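Purine nucleoside phosphorylase (Thermus thermophilus, PDB 1ODK) probably catalyses the phosphorolysis of purine nucleosides, using phosphate to split the glycosidic bond into free purine base and pentose 1-phosphate. Local coordinates at residues V6-G11 with V78-R83; L98-L103 with S203-D208; R16-G21 with E226-A231. All blocks are in the same frame, centred on the assembly; numbering follows the deposited sequence.

From the N terminus, the chain first runs through 6-11 and then strand 16-20, so the first halves of contacts 1 and 3 are both laid down early. Contact 1 closes when helix 67-79 ends in 78-83, tying the N-terminal loop to that helix. Contact 2 opens next, at 98-103, and closes at the end of strand 195-205, all before helix 214-233 completes contact 3. Contact 2 therefore lies within the span of contact 3, whereas contacts 1 and 3 cross. Contact 3 is the central one: Val17 touches Ala82 of contact 1, and Val227 touches Leu103 of contact 2. Contacts 1 and 2 lie on opposite sides of the chain's centre, about 34 Å apart between centres.

Contact 1. Residues V6-G11 with V78-R83; sequences VRAHPG and VRLGAR
Pro10, which packs on Leu80 across the contact, also lays CD over one face of the neighbouring His9 imidazole, displaced toward the ring's rim. At the edge of that ring, in its plane, Gly11 N donates to His9 ND1 over 3.0 Å in a nearly straight bond (170°), which fixes how the imidazole is turned. On the other segment, the carbonyl O of Gly81 sits over the centre of the Arg83 guanidinium.

Leu80 carries almost the whole contact, reaching from the end of helix 67-79 into the curve of the loop. Its CG stands beside the backbone N, anti to the carbonyl carbon (chi1 -70°), and the isopropyl fork divides the work. CD1 meets Val6 CG1 at 4.0 Å and Ala8 CB at 4.1 Å, while CD2 lies 3.5 Å from Pro10 N and 3.8 Å from Pro10 CD, the two side chains crossing at about a right angle. Pro3 and Val13 add to the apolar surround of Leu80. An alanine here would remove the whole isopropyl group and is likely to open a gap beneath Val6, Ala8 and Pro10.

Gly81 follows with positive phi in a Schellman motif, where a CB would jam against the preceding carbonyl. Pro10 O and Leu80 O, both acceptors, lie 3.2 Å apart without bonding, and Pro10 CA makes a CA-H...O contact to Leu80 O. Between the two segments the hold is thus apolar and rests on Leu80, while a hydrogen bond between Val6 N and Glu76 OE1 adds a polar tie to the same helix.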
# COMPACT_ATOMS: atom_id res chain seq x y z
N VAL B 6 -30.30 -7.37 -12.97
CA VAL B 6 -30.88 -7.25 -14.30
C VAL B 6 -31.75 -8.50 -14.43
O VAL B 6 -31.27 -9.56 -14.84
CB VAL B 6 -29.80 -7.24 -15.40
CG1 VAL B 6 -30.45 -7.10 -16.77
CG2 VAL B 6 -28.83 -6.08 -15.16
N ARG B 7 -33.02 -8.36 -14.07
CA ARG B 7 -33.96 -9.48 -14.10
C ARG B 7 -34.54 -9.81 -15.46
O ARG B 7 -35.73 -9.62 -15.72
CB ARG B 7 -35.08 -9.23 -13.09
CG ARG B 7 -34.54 -9.13 -11.66
CD ARG B 7 -35.61 -8.84 -10.64
NE ARG B 7 -35.05 -8.84 -9.29
CZ ARG B 7 -35.74 -8.59 -8.19
NH1 ARG B 7 -37.04 -8.30 -8.27
NH2 ARG B 7 -35.14 -8.62 -7.01
N ALA B 8 -33.68 -10.31 -16.34
CA ALA B 8 -34.08 -10.68 -17.69
C ALA B 8 -33.79 -12.16 -17.88
O ALA B 8 -33.28 -12.83 -16.98
CB ALA B 8 -33.30 -9.86 -18.70
N HIS B 9 -34.13 -12.67 -19.06
CA HIS B 9 -33.87 -14.07 -19.39
C HIS B 9 -32.89 -14.07 -20.56
O HIS B 9 -32.97 -13.23 -21.45
CB HIS B 9 -35.16 -14.77 -19.80
CG HIS B 9 -34.96 -16.21 -20.19
ND1 HIS B 9 -34.22 -16.58 -21.29
CD2 HIS B 9 -35.39 -17.35 -19.61
CE1 HIS B 9 -34.20 -17.90 -21.37
NE2 HIS B 9 -34.90 -18.39 -20.37
N PRO B 10 -31.93 -15.02 -20.57
CA PRO B 10 -30.94 -15.10 -21.64
C PRO B 10 -31.43 -14.70 -23.04
O PRO B 10 -30.73 -13.99 -23.76
CB PRO B 10 -30.48 -16.55 -21.56
CG PRO B 10 -30.46 -16.78 -20.08
CD PRO B 10 -31.77 -16.13 -19.61
N GLY B 11 -32.63 -15.14 -23.41
CA GLY B 11 -33.16 -14.80 -24.72
C GLY B 11 -33.42 -13.32 -24.95
O GLY B 11 -33.49 -12.87 -26.09
N VAL B 78 -23.14 -10.76 -19.06
CA VAL B 78 -22.35 -11.85 -19.63
C VAL B 78 -23.07 -13.18 -19.40
O VAL B 78 -23.09 -14.04 -20.29
CB VAL B 78 -20.94 -11.90 -19.01
CG1 VAL B 78 -20.23 -13.20 -19.41
CG2 VAL B 78 -20.12 -10.71 -19.48
N ARG B 79 -23.66 -13.33 -18.22
CA ARG B 79 -24.40 -14.55 -17.91
C ARG B 79 -25.62 -14.64 -18.82
O ARG B 79 -26.08 -15.73 -19.15
CB ARG B 79 -24.85 -14.55 -16.45
CG ARG B 79 -23.75 -14.86 -15.45
CD ARG B 79 -23.06 -16.18 -15.79
NE ARG B 79 -22.72 -16.96 -14.60
CZ ARG B 79 -23.61 -17.60 -13.85
NH1 ARG B 79 -24.90 -17.56 -14.15
NH2 ARG B 79 -23.20 -18.30 -12.79
N LEU B 80 -26.13 -13.48 -19.24
CA LEU B 80 -27.30 -13.43 -20.11
C LEU B 80 -26.96 -13.58 -21.59
O LEU B 80 -27.85 -13.53 -22.44
CB LEU B 80 -28.06 -12.11 -19.88
CG LEU B 80 -28.78 -12.00 -18.53
CD1 LEU B 80 -29.29 -10.58 -18.30
CD2 LEU B 80 -29.93 -13.00 -18.49
N GLY B 81 -25.68 -13.75 -21.90
CA GLY B 81 -25.28 -13.93 -23.28
C GLY B 81 -24.59 -12.78 -23.99
O GLY B 81 -24.30 -12.88 -25.19
N ALA B 82 -24.31 -11.69 -23.28
CA ALA B 82 -23.64 -10.56 -23.91
C ALA B 82 -22.22 -10.98 -24.29
O ALA B 82 -21.52 -11.62 -23.49
CB ALA B 82 -23.61 -9.35 -22.97
N ARG B 83 -21.79 -10.61 -25.49
CA ARG B 83 -20.46 -10.97 -25.99
C ARG B 83 -19.63 -9.76 -26.40
O ARG B 83 -18.40 -9.78 -26.33
CB ARG B 83 -20.60 -11.92 -27.18
CG ARG B 83 -21.23 -13.25 -26.80
CD ARG B 83 -20.28 -14.07 -25.93
NE ARG B 83 -20.99 -14.94 -25.00
CZ ARG B 83 -21.92 -15.83 -25.34
NH1 ARG B 83 -22.26 -15.98 -26.62
NH2 ARG B 83 -22.50 -16.57 -24.41

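Contact 2. Residues L98-L103 with S203-D208; sequences LAPGEL and SNRIGD
Pro100 stands in a type II turn, Ala99-Glu102, and Arg205, which packs on it, opens another, Arg205-Asp208; the backbones come closest at Pro100 CA and Ser203 CA, 5.1 Å apart. Gly101 and Gly207 take the positive-phi third position of their turns, where a CB would strike the preceding carbonyl. Proline suits the second position because its ring already holds phi near -56°.

The Arg205 chain bends at chi2 (145°) and brings its guanidinium over the proline, whose CD lies above the centre of one face, 3.9 Å from Arg205 NH2. Leu98 O comes to the edge, near the plane, but at 3.6 Å from Arg205 NE it makes no hydrogen bond; this buried oxygen has no partner in the model. Within the first turn, Glu102 OE1 accepts from Ala99 N at 3.1 Å, almost straight, reinforcing the backbone bond from Glu102 N to Ala99 O. Ser203 OG donates to Asn204 OD1 at 2.8 Å, in the carbonyl plane.

Backbone bonds of Gly101 and Glu102 with Val202 join the turn to strand 195-205. In hexameric relatives of the phosphorylase superfamily, the end of this strand borders the nucleoside base site, so the contact probably lies beside that pocket.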
# COMPACT_ATOMS: atom_id res chain seq x y z
N LEU B 98 -9.24 19.40 -24.63
CA LEU B 98 -10.52 18.77 -24.95
C LEU B 98 -11.69 19.72 -24.73
O LEU B 98 -11.78 20.38 -23.70
CB LEU B 98 -10.72 17.51 -24.10
CG LEU B 98 -9.97 16.25 -24.53
CD1 LEU B 98 -10.21 15.14 -23.51
CD2 LEU B 98 -10.45 15.81 -25.90
N ALA B 99 -12.58 19.78 -25.72
CA ALA B 99 -13.74 20.65 -25.63
C ALA B 99 -15.02 19.82 -25.48
O ALA B 99 -15.08 18.68 -25.95
CB ALA B 99 -13.83 21.52 -26.87
N PRO B 100 -16.04 20.38 -24.82
CA PRO B 100 -17.31 19.67 -24.64
C PRO B 100 -17.88 19.23 -25.98
O PRO B 100 -17.84 19.98 -26.96
CB PRO B 100 -18.18 20.70 -23.93
CG PRO B 100 -17.17 21.44 -23.08
CD PRO B 100 -16.04 21.65 -24.07
N GLY B 101 -18.42 18.01 -26.03
CA GLY B 101 -18.98 17.50 -27.27
C GLY B 101 -17.99 16.67 -28.06
O GLY B 101 -18.37 15.92 -28.96
N GLU B 102 -16.71 16.79 -27.72
CA GLU B 102 -15.68 16.02 -28.42
C GLU B 102 -15.76 14.57 -27.94
O GLU B 102 -16.18 14.30 -26.82
CB GLU B 102 -14.30 16.60 -28.11
CG GLU B 102 -13.25 16.31 -29.18
CD GLU B 102 -11.93 17.01 -28.90
OE1 GLU B 102 -11.95 18.08 -28.27
OE2 GLU B 102 -10.88 16.49 -29.34
N LEU B 103 -15.38 13.64 -28.80
CA LEU B 103 -15.44 12.23 -28.43
C LEU B 103 -14.07 11.69 -28.05
O LEU B 103 -13.03 12.20 -28.49
CB LEU B 103 -15.99 11.40 -29.60
CG LEU B 103 -17.35 11.82 -30.16
CD1 LEU B 103 -17.76 10.83 -31.24
CD2 LEU B 103 -18.40 11.87 -29.05
N SER B 203 -18.45 16.10 -21.47
CA SER B 203 -19.60 16.88 -21.03
C SER B 203 -19.22 18.11 -20.22
O SER B 203 -20.07 18.94 -19.91
CB SER B 203 -20.53 16.00 -20.19
OG SER B 203 -19.85 15.50 -19.06
N ASN B 204 -17.94 18.22 -19.88
CA ASN B 204 -17.47 19.35 -19.08
C ASN B 204 -15.99 19.21 -18.78
O ASN B 204 -15.35 18.24 -19.20
CB ASN B 204 -18.21 19.38 -17.74
CG ASN B 204 -17.92 18.15 -16.90
OD1 ASN B 204 -18.37 17.04 -17.22
ND2 ASN B 204 -17.16 18.32 -15.83
N ARG B 205 -15.46 20.18 -18.05
CA ARG B 205 -14.06 20.18 -17.63
C ARG B 205 -14.06 20.03 -16.11
O ARG B 205 -14.91 20.61 -15.43
CB ARG B 205 -13.38 21.48 -18.03
CG ARG B 205 -13.04 21.55 -19.51
CD ARG B 205 -13.20 22.95 -20.06
NE ARG B 205 -12.84 23.01 -21.48
CZ ARG B 205 -13.30 23.94 -22.32
NH1 ARG B 205 -14.14 24.87 -21.89
NH2 ARG B 205 -12.91 23.93 -23.59
N ILE B 206 -13.13 19.25 -15.59
CA ILE B 206 -13.05 19.04 -14.15
C ILE B 206 -13.06 20.39 -13.44
O ILE B 206 -12.29 21.28 -13.78
CB ILE B 206 -11.78 18.27 -13.75
CG1 ILE B 206 -11.76 16.91 -14.45
CG2 ILE B 206 -11.71 18.10 -12.24
CD1 ILE B 206 -12.98 16.06 -14.19
N GLY B 207 -13.95 20.53 -12.46
CA GLY B 207 -14.05 21.78 -11.72
C GLY B 207 -15.28 22.61 -12.07
O GLY B 207 -15.69 23.48 -11.30
N ASP B 208 -15.87 22.34 -13.24
CA ASP B 208 -17.06 23.07 -13.66
C ASP B 208 -18.26 22.70 -12.79
O ASP B 208 -18.51 21.52 -12.53
CB ASP B 208 -17.39 22.77 -15.12
CG ASP B 208 -16.44 23.45 -16.09
OD1 ASP B 208 -16.58 23.23 -17.31
OD2 ASP B 208 -15.56 24.22 -15.63

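Contact 3. Residues R16-G21 with E226-A231; sequences RVLLPG and EVALEA
Next to Leu229, which packs on Leu18 across the contact, Glu230 turns to the other side of the helix and has its OE1 gripped twice, by a salt bridge from Lys54 NZ and a hydrogen bond with Tyr53 OH. Such a paired grip would tend to keep the carboxylate ionised. The contact itself is wholly apolar and buried.

Leu18 points from strand 16-20 toward the helix and straddles two successive helical residues. Its CG is anti to the carbonyl carbon (chi1 -66°), which swings the fork out over the helix. The leucines cross at about a right angle, Leu18 CD1 lying against both CD2 and CG of Leu229, at 3.7 Å and 3.9 Å, while Leu18 CD2 reaches Ala228 CB at 3.9 Å. Ala228 faces the strand directly, and its small CB allows the backbones to approach to 7.4 Å between Leu18 CA and Ala228 CA. Leu229 starts from a more lateral position on the helix, and needs its longer chain to bring CD2 onto Leu18.

The helix is kept regular by bonds such as Ala231 N to Val227 O, 2.9 Å. Arg16, two residues before Leu18, ties the strand to the chain's end by a salt bridge from NH1 to Val235 OXT and a hydrogen bond from NE to Val232 O.

Strand 16-20 runs parallel to its two neighbours, 56-61 and 84-93, with backbone bonds to both, and helix 214-233 packs across this part of the mixed sheet. Ala228 also touches Val86 and Val88, and Leu229 touches Val58 and, from helix 23-33, Phe33, so the same turn of helix covers all three strands.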
# COMPACT_ATOMS: atom_id res chain seq x y z
N ARG B 16 -24.57 -8.24 -28.86
CA ARG B 16 -24.00 -6.90 -28.93
C ARG B 16 -24.80 -5.97 -28.03
O ARG B 16 -26.02 -5.86 -28.17
CB ARG B 16 -24.01 -6.39 -30.37
CG ARG B 16 -23.24 -7.29 -31.32
CD ARG B 16 -23.33 -6.83 -32.77
NE ARG B 16 -22.49 -7.66 -33.63
CZ ARG B 16 -22.73 -8.94 -33.90
NH1 ARG B 16 -21.90 -9.62 -34.68
NH2 ARG B 16 -23.81 -9.53 -33.42
N VAL B 17 -24.11 -5.28 -27.13
CA VAL B 17 -24.78 -4.40 -26.17
C VAL B 17 -24.11 -3.05 -25.96
O VAL B 17 -22.88 -2.98 -25.87
CB VAL B 17 -24.84 -5.09 -24.78
CG1 VAL B 17 -25.79 -4.33 -23.86
CG2 VAL B 17 -25.23 -6.55 -24.93
N LEU B 18 -24.90 -1.98 -25.88
CA LEU B 18 -24.37 -0.65 -25.59
C LEU B 18 -24.64 -0.44 -24.10
O LEU B 18 -25.70 -0.84 -23.60
CB LEU B 18 -25.07 0.44 -26.40
CG LEU B 18 -24.93 0.47 -27.92
CD1 LEU B 18 -25.24 1.88 -28.42
CD2 LEU B 18 -23.53 0.07 -28.34
N LEU B 19 -23.70 0.18 -23.40
CA LEU B 19 -23.83 0.41 -21.97
C LEU B 19 -23.83 1.87 -21.53
O LEU B 19 -22.80 2.40 -21.11
CB LEU B 19 -22.69 -0.31 -21.22
CG LEU B 19 -22.59 -1.83 -21.37
CD1 LEU B 19 -21.32 -2.35 -20.70
CD2 LEU B 19 -23.81 -2.48 -20.76
N PRO B 20 -24.98 2.55 -21.63
CA PRO B 20 -24.96 3.95 -21.18
C PRO B 20 -25.10 3.92 -19.66
O PRO B 20 -25.55 2.92 -19.10
CB PRO B 20 -26.18 4.55 -21.87
CG PRO B 20 -27.14 3.39 -21.95
CD PRO B 20 -26.24 2.23 -22.34
N GLY B 21 -24.70 4.98 -18.97
CA GLY B 21 -24.82 4.98 -17.52
C GLY B 21 -26.20 5.45 -17.07
O GLY B 21 -26.76 4.98 -16.09
N GLU B 226 -23.91 6.73 -32.42
CA GLU B 226 -23.85 6.33 -33.82
C GLU B 226 -22.53 5.58 -34.07
O GLU B 226 -22.51 4.56 -34.75
CB GLU B 226 -23.92 7.56 -34.73
CG GLU B 226 -23.90 7.23 -36.21
CD GLU B 226 -23.94 8.46 -37.09
OE1 GLU B 226 -24.05 8.30 -38.33
OE2 GLU B 226 -23.87 9.59 -36.56
N VAL B 227 -21.44 6.11 -33.52
CA VAL B 227 -20.14 5.46 -33.69
C VAL B 227 -20.16 4.07 -33.06
O VAL B 227 -19.73 3.09 -33.67
CB VAL B 227 -19.00 6.29 -33.04
CG1 VAL B 227 -17.72 5.47 -33.01
CG2 VAL B 227 -18.77 7.57 -33.84
N ALA B 228 -20.68 3.98 -31.84
CA ALA B 228 -20.74 2.70 -31.14
C ALA B 228 -21.60 1.66 -31.86
O ALA B 228 -21.21 0.51 -31.98
CB ALA B 228 -21.26 2.91 -29.71
N LEU B 229 -22.77 2.07 -32.34
CA LEU B 229 -23.66 1.14 -33.04
C LEU B 229 -22.98 0.61 -34.29
O LEU B 229 -22.99 -0.60 -34.55
CB LEU B 229 -24.98 1.84 -33.40
CG LEU B 229 -25.92 2.10 -32.21
CD1 LEU B 229 -27.03 3.05 -32.61
CD2 LEU B 229 -26.51 0.78 -31.73
N GLU B 230 -22.39 1.51 -35.06
CA GLU B 230 -21.69 1.13 -36.28
C GLU B 230 -20.53 0.18 -35.95
O GLU B 230 -20.28 -0.79 -36.67
CB GLU B 230 -21.16 2.37 -36.98
CG GLU B 230 -22.25 3.21 -37.61
CD GLU B 230 -22.99 2.46 -38.70
OE1 GLU B 230 -24.22 2.30 -38.61
OE2 GLU B 230 -22.32 2.02 -39.66
N ALA B 231 -19.83 0.47 -34.86
CA ALA B 231 -18.70 -0.33 -34.44
C ALA B 231 -19.05 -1.76 -34.02
O ALA B 231 -18.37 -2.71 -34.42
CB ALA B 231 -17.96 0.37 -33.29